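Local coordinates for protein EmGH1 (Erythrobacter marinus, PDB 5Z87) that probably hydrolyses beta-glucosidic linkages, as a member of glycoside hydrolase family 3, at residues S586-A591 with T657-F662; D553-I558 with R631-L636; E213-A218 with I228-K233; V203-A208 with L262-A267. One frame throughout, in Å; residues are numbered along the deposited sequence. Where two conformers were deposited one is given.

Overall arrangement
In chain order, 203-208 and 213-218 come first, both on helix 201-216. Contact 3 (213-218 with 228-233) closes a short loop from the end of that helix into strand 229-235, nested inside the longer loop that contact 4 (203-208 with 262-267) closes by pairing the same helix with helix 263-270. Both belong to the N-terminal TIM-barrel part. In the C-terminal family 3 domain, contact 2 closes the loop from 553-558 to 631-636 and contact 1 that from 586-591 to 657-662, so the two cross. Probable hydrogen bonds S586 N to L555 O and T657 O to R631 NE join them. F662 of contact 1 packs on V203 of contact 4, linking this domain to the barrel.

Contact 1 of 4, residues S586-A591 with T657-F662; sequences SPLVLA and TPLYPF
L659 is the bump here, and P587, L588 and A591 form the shallow hollow that takes it. Its side chain starts with CG swung opposite the backbone N (chi1 -174°), which carries the forked end towards the first turn of the helix. The fork divides the work. CD1 lies 3.8 Å from L588 CD2, while CD2 lies 3.8 Å from the ring carbon CD of P587. Between these two flanks A591 CB, which points at the other segment, fills the notch of the fork, 4.0 Å from L659 CD1 and 4.1 Å from L659 CD2. A591 CB also meets Y660 OH at 3.5 Å, and that hydroxyl is hydrogen-bonded to Q421 OE1. Y660 stays beside its own neighbour: L659 CG sits over one face of its ring, off towards the rim, and so covers part of the tyrosine whose hydroxyl end reaches A591. L659 and Y660 both stand opposite I629, a classic beta bulge. On the other side the hollow is shaped by the helix start, with P587 at the N-cap and at the centre of an inverse gamma turn; A591 N bonds back to P587 O. Beyond the contact, L590 turns to strands 574-580 and 596-601 and to helix 561-569, Y660 rests on I597 of strand 596-601, and P587 packs on L579 of strand 574-580.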
# COMPACT_ATOMS: atom_id res chain seq x y z
N SER A 586 -10.20 -14.65 3.05
CA SER A 586 -11.42 -13.99 2.60
C SER A 586 -12.22 -14.98 1.76
O SER A 586 -12.23 -14.90 0.52
CB SER A 586 -11.12 -12.72 1.81
OG SER A 586 -10.54 -11.76 2.66
N PRO A 587 -12.91 -15.91 2.40
CA PRO A 587 -13.57 -17.04 1.72
C PRO A 587 -14.98 -16.65 1.28
O PRO A 587 -16.00 -17.01 1.87
CB PRO A 587 -13.57 -18.12 2.80
CG PRO A 587 -13.76 -17.30 4.10
CD PRO A 587 -13.21 -15.90 3.85
N LEU A 588 -15.03 -15.87 0.18
CA LEU A 588 -16.28 -15.28 -0.29
C LEU A 588 -17.27 -16.35 -0.70
O LEU A 588 -18.44 -16.33 -0.29
CB LEU A 588 -16.00 -14.38 -1.49
CG LEU A 588 -15.75 -12.89 -1.33
CD1 LEU A 588 -15.77 -12.27 -2.72
CD2 LEU A 588 -16.81 -12.28 -0.43
N VAL A 589 -16.83 -17.29 -1.55
CA VAL A 589 -17.70 -18.36 -2.01
C VAL A 589 -18.28 -19.11 -0.83
O VAL A 589 -19.51 -19.28 -0.73
CB VAL A 589 -16.92 -19.28 -2.97
CG1 VAL A 589 -17.73 -20.53 -3.29
CG2 VAL A 589 -16.59 -18.51 -4.25
N LEU A 590 -17.43 -19.51 0.11
CA LEU A 590 -17.91 -20.20 1.30
C LEU A 590 -18.84 -19.32 2.13
O LEU A 590 -19.86 -19.80 2.65
CB LEU A 590 -16.72 -20.66 2.14
CG LEU A 590 -17.00 -21.68 3.24
CD1 LEU A 590 -17.39 -23.02 2.62
CD2 LEU A 590 -15.78 -21.81 4.17
N ALA A 591 -18.52 -18.03 2.26
CA ALA A 591 -19.39 -17.17 3.05
C ALA A 591 -20.76 -17.00 2.39
O ALA A 591 -21.78 -16.91 3.09
CB ALA A 591 -18.72 -15.81 3.29
N THR A 657 -17.90 -3.10 1.56
CA THR A 657 -17.91 -3.38 2.98
C THR A 657 -16.97 -4.54 3.28
O THR A 657 -16.66 -5.34 2.40
CB THR A 657 -19.32 -3.74 3.45
OG1 THR A 657 -19.76 -4.91 2.73
CG2 THR A 657 -20.28 -2.56 3.24
N PRO A 658 -16.49 -4.64 4.50
CA PRO A 658 -15.71 -5.83 4.86
C PRO A 658 -16.61 -7.05 4.83
O PRO A 658 -17.83 -6.96 4.98
CB PRO A 658 -15.20 -5.51 6.27
CG PRO A 658 -16.10 -4.41 6.77
CD PRO A 658 -16.52 -3.64 5.59
N LEU A 659 -15.99 -8.21 4.59
CA LEU A 659 -16.74 -9.46 4.70
C LEU A 659 -17.14 -9.71 6.15
O LEU A 659 -18.30 -10.01 6.45
CB LEU A 659 -15.90 -10.61 4.14
CG LEU A 659 -16.63 -11.96 4.07
CD1 LEU A 659 -17.88 -11.89 3.17
CD2 LEU A 659 -15.70 -13.06 3.60
N TYR A 660 -16.20 -9.55 7.08
CA TYR A 660 -16.46 -9.53 8.51
C TYR A 660 -15.66 -8.37 9.11
O TYR A 660 -14.47 -8.21 8.80
CB TYR A 660 -16.06 -10.85 9.19
CG TYR A 660 -16.58 -12.12 8.53
CD1 TYR A 660 -17.90 -12.54 8.70
CD2 TYR A 660 -15.74 -12.90 7.75
CE1 TYR A 660 -18.36 -13.71 8.10
CE2 TYR A 660 -16.19 -14.07 7.15
CZ TYR A 660 -17.50 -14.47 7.33
OH TYR A 660 -17.93 -15.63 6.73
N PRO A 661 -16.26 -7.56 9.97
CA PRO A 661 -15.53 -6.44 10.55
C PRO A 661 -14.67 -6.88 11.73
O PRO A 661 -14.89 -7.92 12.34
CB PRO A 661 -16.64 -5.50 11.02
CG PRO A 661 -17.78 -6.42 11.34
CD PRO A 661 -17.69 -7.54 10.33
N PHE A 662 -13.67 -6.05 12.02
CA PHE A 662 -12.86 -6.25 13.22
C PHE A 662 -13.76 -6.41 14.45
O PHE A 662 -14.72 -5.66 14.64
CB PHE A 662 -11.91 -5.06 13.43
CG PHE A 662 -11.15 -5.12 14.75
CD1 PHE A 662 -9.94 -5.78 14.84
CD2 PHE A 662 -11.67 -4.52 15.89
CE1 PHE A 662 -9.25 -5.84 16.04
CE2 PHE A 662 -10.99 -4.57 17.09
CZ PHE A 662 -9.77 -5.23 17.17

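Contact 2 of 4, residues D553-I558 with R631-L636; sequences DDLELI and RNVGQL. With EDO (1,2-ethanediol), chain L.
A single water oxygen is gripped by two backbone amides, L555 N at 3.1 Å and V633 N at 3.0 Å, and it accepts from both, bridging the two loops where their chains run close. Beside this bridge the loops pack directly. L555 CG lies 3.9 Å from V633 CB, the two side chains passing at a slant, and L555 CD1 goes on to meet L636 CD1 more loosely at 4.3 Å. V633 is turned so that CG1 stands between its own backbone N and carbonyl carbon (chi1 72°), and from there CG1 reaches D553 O at 3.7 Å. CG2 leans instead towards L555.

Each loop is held in shape by its own side chain. E556 N gives a nearly straight bond (173°) to D554 OD1 at 3.2 Å, but it comes in from well above the carboxylate plane. The second loop repeats the motif with another geometry: G634 N to N632 OD1 is shorter, 2.7 Å, and more bent (131°), with the donor much nearer the carbonyl plane. D553 faces away from V633 and works outward: OD1 takes the hydroxyl O2 of an ethanediol, probably from the crystallisation liquor, at 2.9 Å. Its OD2 is bonded to S654 OG and Q635 NE2 of the second subunit, two donors that would probably favour the charged form. N632 ND2 in turn bonds to D553 OD2 of the second subunit. The arrangement is thus two Asx turns in neighbouring loops, the second leading into the 3-10 turn 633-635, in the C-terminal family 3 domain at the border between subunits.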
# COMPACT_ATOMS: atom_id res chain seq x y z
N ASP A 553 -0.99 -13.46 -3.39
CA ASP A 553 -1.62 -12.34 -4.10
C ASP A 553 -3.12 -12.54 -4.24
O ASP A 553 -3.74 -12.03 -5.17
CB ASP A 553 -0.97 -12.14 -5.46
CG ASP A 553 -1.00 -13.40 -6.30
OD1 ASP A 553 -1.57 -14.40 -5.81
OD2 ASP A 553 -0.46 -13.40 -7.43
N ASP A 554 -3.72 -13.30 -3.32
CA ASP A 554 -5.12 -13.68 -3.37
C ASP A 554 -5.48 -14.17 -1.98
O ASP A 554 -4.68 -14.83 -1.33
CB ASP A 554 -5.34 -14.77 -4.43
CG ASP A 554 -6.79 -15.27 -4.49
OD1 ASP A 554 -7.71 -14.51 -4.13
OD2 ASP A 554 -6.99 -16.42 -4.92
N LEU A 555 -6.68 -13.82 -1.52
CA LEU A 555 -7.11 -14.17 -0.18
C LEU A 555 -8.23 -15.20 -0.15
O LEU A 555 -8.68 -15.60 0.93
CB LEU A 555 -7.54 -12.91 0.58
CG LEU A 555 -6.42 -11.87 0.75
CD1 LEU A 555 -6.97 -10.56 1.33
CD2 LEU A 555 -5.27 -12.42 1.61
N GLU A 556 -8.71 -15.64 -1.31
CA GLU A 556 -9.66 -16.74 -1.34
C GLU A 556 -8.99 -18.04 -0.91
O GLU A 556 -7.76 -18.18 -0.92
CB GLU A 556 -10.23 -16.93 -2.75
CG GLU A 556 -11.61 -16.38 -2.95
CD GLU A 556 -12.69 -17.20 -2.29
OE1 GLU A 556 -12.38 -18.18 -1.57
OE2 GLU A 556 -13.86 -16.85 -2.52
N LEU A 557 -9.83 -19.02 -0.55
CA LEU A 557 -9.37 -20.39 -0.41
C LEU A 557 -8.64 -20.84 -1.66
O LEU A 557 -9.15 -20.69 -2.78
CB LEU A 557 -10.55 -21.32 -0.15
CG LEU A 557 -11.37 -20.94 1.07
CD1 LEU A 557 -12.46 -21.97 1.27
CD2 LEU A 557 -10.43 -20.86 2.27
N ILE A 558 -7.45 -21.36 -1.47
CA ILE A 558 -6.61 -21.69 -2.62
C ILE A 558 -7.10 -22.97 -3.26
O ILE A 558 -7.65 -23.87 -2.60
CB ILE A 558 -5.13 -21.79 -2.18
CG1 ILE A 558 -4.23 -21.85 -3.40
CG2 ILE A 558 -4.90 -23.02 -1.29
CD1 ILE A 558 -2.79 -21.53 -3.05
N ARG A 631 -13.33 -8.27 1.55
CA ARG A 631 -13.97 -9.19 0.60
C ARG A 631 -12.96 -9.75 -0.39
O ARG A 631 -13.05 -10.92 -0.78
CB ARG A 631 -15.11 -8.47 -0.13
CG ARG A 631 -16.36 -8.47 0.69
CD ARG A 631 -17.44 -7.54 0.19
NE ARG A 631 -18.35 -7.32 1.30
CZ ARG A 631 -19.31 -8.16 1.66
NH1 ARG A 631 -19.52 -9.25 0.94
NH2 ARG A 631 -20.06 -7.90 2.73
N ASN A 632 -12.01 -8.95 -0.83
CA ASN A 632 -11.04 -9.44 -1.78
C ASN A 632 -9.78 -8.62 -1.66
O ASN A 632 -9.79 -7.50 -1.15
CB ASN A 632 -11.57 -9.41 -3.22
CG ASN A 632 -11.76 -7.99 -3.75
OD1 ASN A 632 -10.80 -7.33 -4.14
ND2 ASN A 632 -13.00 -7.53 -3.78
N VAL A 633 -8.69 -9.20 -2.16
CA VAL A 633 -7.36 -8.63 -2.03
C VAL A 633 -7.23 -7.29 -2.75
O VAL A 633 -6.30 -6.53 -2.47
CB VAL A 633 -6.34 -9.67 -2.52
CG1 VAL A 633 -6.41 -9.80 -4.06
CG2 VAL A 633 -4.95 -9.30 -2.08
N GLY A 634 -8.14 -6.97 -3.67
CA GLY A 634 -8.08 -5.69 -4.36
C GLY A 634 -8.58 -4.51 -3.55
O GLY A 634 -8.41 -3.36 -3.97
N GLN A 635 -9.18 -4.76 -2.39
CA GLN A 635 -9.67 -3.71 -1.51
C GLN A 635 -8.71 -3.41 -0.36
O GLN A 635 -9.07 -2.65 0.55
CB GLN A 635 -11.06 -4.11 -0.97
CG GLN A 635 -11.98 -4.66 -2.06
CD GLN A 635 -13.44 -4.69 -1.66
OE1 GLN A 635 -13.77 -4.66 -0.47
NE2 GLN A 635 -14.32 -4.72 -2.64
N LEU A 636 -7.51 -3.99 -0.36
CA LEU A 636 -6.56 -3.71 0.71
C LEU A 636 -6.02 -2.28 0.58
O LEU A 636 -5.79 -1.80 -0.53
CB LEU A 636 -5.41 -4.71 0.68
CG LEU A 636 -5.77 -6.16 1.04
CD1 LEU A 636 -4.57 -7.06 0.91
CD2 LEU A 636 -6.33 -6.24 2.45
C1 EDO L . -2.16 -16.45 -9.75
O1 EDO L . -1.75 -17.68 -10.36
C2 EDO L . -3.29 -16.74 -8.76
O2 EDO L . -3.29 -15.78 -7.69
O HOH W 1 -8.98 -12.17 -2.67

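Contact 3 of 4, residues E213-A218 with I228-K233; sequences EGLQGA and IATSVK
In the return leg of a beta-alpha-beta crossover of the barrel, from helix 201-216 to strand 229-235, L215 and Q216 close on I228 and T230. The backbone link is I228 N to L215 O, 2.9 Å and almost straight at 173°. The second link is made by a side chain: Q216, its chain extended beyond CG, brings OE1 to T230 N at 3.0 Å, with the N-H tilted 19° from the amide's carbonyl plane. OE1 also accepts from I275 N, and NE2 gives to G273 O, so both ends of the amide are tied and its rotation is fixed. T230 OG1 lies 3.0 Å from Q216 OE1 and is also hydrogen-bonded to S274 OG. Packing is tight where Q216 CG sits 3.1 Å from I228 O. On the other branch of T230, CG2 fits against both CB and CD1 of L215, 3.6 Å from L215 CB, while L215 CD2 touches I228 CD1 at 4.0 Å. Farther along the strand, K233 NZ bonds to dithiothreitol, probably from the crystallisation liquor, in the pocket that holds it. An outer helix feeding an inner parallel strand, neighbour to 176-177, is the repeating step of a TIM barrel.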
# COMPACT_ATOMS: atom_id res chain seq x y z
N GLU A 213 4.92 -10.54 30.36
CA GLU A 213 4.78 -10.82 31.78
C GLU A 213 4.55 -12.31 32.05
O GLU A 213 4.80 -12.76 33.17
CB GLU A 213 3.67 -9.93 32.36
CG GLU A 213 4.13 -8.45 32.42
CD GLU A 213 3.08 -7.46 32.90
OE1 GLU A 213 1.92 -7.50 32.41
OE2 GLU A 213 3.44 -6.60 33.74
N GLY A 214 4.12 -13.08 31.05
CA GLY A 214 4.08 -14.53 31.18
C GLY A 214 5.44 -15.18 31.00
O GLY A 214 5.80 -16.09 31.75
N LEU A 215 6.21 -14.74 30.01
CA LEU A 215 7.50 -15.36 29.74
C LEU A 215 8.57 -14.93 30.74
O LEU A 215 9.43 -15.73 31.11
CB LEU A 215 7.94 -15.05 28.31
CG LEU A 215 7.29 -15.87 27.19
CD1 LEU A 215 7.62 -15.26 25.82
CD2 LEU A 215 7.75 -17.33 27.26
N GLN A 216 8.55 -13.66 31.16
CA GLN A 216 9.57 -13.11 32.04
C GLN A 216 9.13 -13.02 33.49
O GLN A 216 9.99 -12.85 34.37
CB GLN A 216 9.98 -11.70 31.59
CG GLN A 216 10.73 -11.63 30.26
CD GLN A 216 11.45 -10.30 30.05
OE1 GLN A 216 12.35 -10.19 29.20
NE2 GLN A 216 11.07 -9.28 30.82
N GLY A 217 7.83 -13.11 33.77
CA GLY A 217 7.30 -12.72 35.06
C GLY A 217 7.03 -11.23 35.11
O GLY A 217 7.43 -10.44 34.24
N ALA A 218 6.31 -10.83 36.16
CA ALA A 218 6.08 -9.42 36.41
C ALA A 218 7.42 -8.69 36.56
O ALA A 218 8.38 -9.27 37.09
CB ALA A 218 5.23 -9.26 37.66
N ILE A 228 12.16 -16.70 31.30
CA ILE A 228 13.16 -16.47 30.26
C ILE A 228 12.99 -15.04 29.74
O ILE A 228 11.94 -14.43 29.89
CB ILE A 228 13.05 -17.48 29.09
CG1 ILE A 228 11.78 -17.21 28.26
CG2 ILE A 228 13.05 -18.92 29.61
CD1 ILE A 228 11.65 -18.08 26.99
N ALA A 229 14.05 -14.53 29.11
CA ALA A 229 14.00 -13.21 28.51
C ALA A 229 13.22 -13.22 27.19
O ALA A 229 13.35 -14.14 26.37
CB ALA A 229 15.42 -12.69 28.27
N THR A 230 12.40 -12.19 27.00
CA THR A 230 11.74 -11.93 25.73
C THR A 230 12.60 -11.01 24.87
O THR A 230 13.29 -10.12 25.38
CB THR A 230 10.38 -11.25 25.93
OG1 THR A 230 10.54 -10.08 26.75
CG2 THR A 230 9.41 -12.19 26.62
N SER A 231 12.57 -11.23 23.55
CA SER A 231 13.11 -10.30 22.57
C SER A 231 11.97 -9.89 21.64
O SER A 231 11.70 -10.55 20.63
CB SER A 231 14.28 -10.91 21.79
OG SER A 231 15.08 -11.71 22.63
N VAL A 232 11.29 -8.79 21.96
CA VAL A 232 10.13 -8.39 21.17
C VAL A 232 10.58 -7.98 19.77
O VAL A 232 11.61 -7.31 19.60
CB VAL A 232 9.36 -7.27 21.89
CG1 VAL A 232 8.73 -7.82 23.16
CG2 VAL A 232 10.30 -6.12 22.23
N LYS A 233 9.83 -8.41 18.76
CA LYS A 233 10.24 -8.26 17.37
C LYS A 233 8.99 -7.95 16.54
O LYS A 233 7.87 -8.18 17.00
CB LYS A 233 10.95 -9.53 16.89
CG LYS A 233 10.06 -10.77 16.91
CD LYS A 233 10.80 -12.00 16.44
CE LYS A 233 9.80 -13.12 16.12
NZ LYS A 233 10.46 -14.48 15.98

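Contact 4 of 4, residues V203-A208 with L262-A267; sequences VVTVSA and LPPFRA. With EDO (1,2-ethanediol), chain K.
T205 and P264 bring the two helices so close that their CA atoms are just 4.0 Å apart, and the tight half of the contact is built round them. T205 OG1 lies 3.1 Å from P264 N, yet a proline nitrogen has no hydrogen to share; the hydroxyl bonds instead to P201 O, one turn back, with OG1 beside its own backbone N (chi1 -68°). The same rotation sends CG2 across to A267 CB at 3.6 Å. On the other flank V204 CG1 meets P264 CB at 3.7 Å, the valine passing the ring at a slant, and A208 CB approaches P264 CB more loosely at 4.3 Å. The short axes approach to 8.2 Å and cross at -24°.

R266 belongs to the loose side. Fully extended from CG to NE, it leads away from helix 201-216, and its NH2 makes a weak bond, 3.4 Å, to O2 of an ethanediol that is also held by D756 O. Its NE lies near R753 NH2, a like charge.

F265 meets F235 edge-to-face and rests on V232, so helix 263-270 lies on barrel strand 229-235, while V203 and V206 of helix 201-216 touch F728 of strand 724-733 in the fibronectin III-like domain.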
# COMPACT_ATOMS: atom_id res chain seq x y z
N VAL A 203 -5.11 -4.08 20.98
CA VAL A 203 -5.08 -5.52 21.19
C VAL A 203 -3.64 -6.03 21.20
O VAL A 203 -3.25 -6.82 22.08
CB VAL A 203 -5.92 -6.24 20.11
CG1 VAL A 203 -5.50 -7.71 19.99
CG2 VAL A 203 -7.42 -6.11 20.41
N VAL A 204 -2.83 -5.60 20.24
CA VAL A 204 -1.45 -6.08 20.18
C VAL A 204 -0.66 -5.58 21.38
O VAL A 204 0.20 -6.30 21.91
CB VAL A 204 -0.80 -5.66 18.84
CG1 VAL A 204 0.67 -6.03 18.82
CG2 VAL A 204 -1.50 -6.31 17.68
N THR A 205 -0.98 -4.38 21.87
CA THR A 205 -0.32 -3.84 23.06
C THR A 205 -0.71 -4.62 24.31
O THR A 205 0.15 -4.99 25.12
CB THR A 205 -0.69 -2.36 23.21
OG1 THR A 205 -0.08 -1.63 22.14
CG2 THR A 205 -0.21 -1.79 24.55
N VAL A 206 -2.00 -4.91 24.46
CA VAL A 206 -2.46 -5.68 25.60
C VAL A 206 -1.88 -7.08 25.55
O VAL A 206 -1.42 -7.62 26.56
CB VAL A 206 -4.00 -5.70 25.63
CG1 VAL A 206 -4.50 -6.81 26.54
CG2 VAL A 206 -4.54 -4.34 26.06
N SER A 207 -1.86 -7.68 24.36
CA SER A 207 -1.29 -9.01 24.23
C SER A 207 0.21 -9.00 24.50
O SER A 207 0.72 -9.90 25.19
CB SER A 207 -1.57 -9.57 22.83
OG SER A 207 -2.95 -9.46 22.52
N ALA A 208 0.93 -8.00 23.98
CA ALA A 208 2.38 -7.95 24.17
C ALA A 208 2.75 -7.91 25.65
O ALA A 208 3.68 -8.60 26.09
CB ALA A 208 2.97 -6.73 23.44
N LEU A 262 4.52 1.43 17.01
CA LEU A 262 5.31 1.47 18.24
C LEU A 262 4.58 1.16 19.55
O LEU A 262 5.24 0.69 20.49
CB LEU A 262 5.97 2.84 18.39
CG LEU A 262 7.07 3.17 17.38
CD1 LEU A 262 7.67 4.53 17.68
CD2 LEU A 262 8.15 2.08 17.37
N PRO A 263 3.29 1.45 19.72
CA PRO A 263 2.67 1.34 21.07
C PRO A 263 2.87 -0.02 21.72
O PRO A 263 3.10 -0.09 22.94
CB PRO A 263 1.19 1.65 20.82
CG PRO A 263 1.23 2.61 19.64
CD PRO A 263 2.36 2.13 18.77
N PRO A 264 2.80 -1.13 20.97
CA PRO A 264 3.09 -2.42 21.64
C PRO A 264 4.54 -2.55 22.07
O PRO A 264 4.81 -3.10 23.15
CB PRO A 264 2.71 -3.47 20.58
CG PRO A 264 2.61 -2.73 19.29
CD PRO A 264 2.18 -1.34 19.65
N PHE A 265 5.48 -2.08 21.26
CA PHE A 265 6.88 -2.06 21.68
C PHE A 265 7.06 -1.16 22.89
O PHE A 265 7.74 -1.53 23.85
CB PHE A 265 7.77 -1.59 20.53
CG PHE A 265 8.01 -2.62 19.47
CD1 PHE A 265 8.98 -3.60 19.63
CD2 PHE A 265 7.28 -2.59 18.27
CE1 PHE A 265 9.20 -4.56 18.65
CE2 PHE A 265 7.50 -3.54 17.29
CZ PHE A 265 8.45 -4.53 17.47
N ARG A 266 6.45 0.03 22.87
CA ARG A 266 6.62 0.94 23.99
C ARG A 266 6.10 0.31 25.28
O ARG A 266 6.74 0.42 26.33
CB ARG A 266 5.90 2.26 23.73
CG ARG A 266 6.14 3.29 24.84
CD ARG A 266 5.46 4.61 24.53
NE ARG A 266 5.68 5.59 25.60
CZ ARG A 266 6.29 6.76 25.45
NH1 ARG A 266 6.76 7.13 24.26
NH2 ARG A 266 6.44 7.57 26.50
N ALA A 267 4.94 -0.37 25.21
CA ALA A 267 4.40 -1.01 26.40
C ALA A 267 5.26 -2.18 26.85
O ALA A 267 5.52 -2.34 28.04
CB ALA A 267 2.96 -1.46 26.13
C1 EDO K . 8.66 10.37 24.18
O1 EDO K . 8.77 11.59 23.44
C2 EDO K . 8.64 10.72 25.67
O2 EDO K . 7.28 10.85 26.13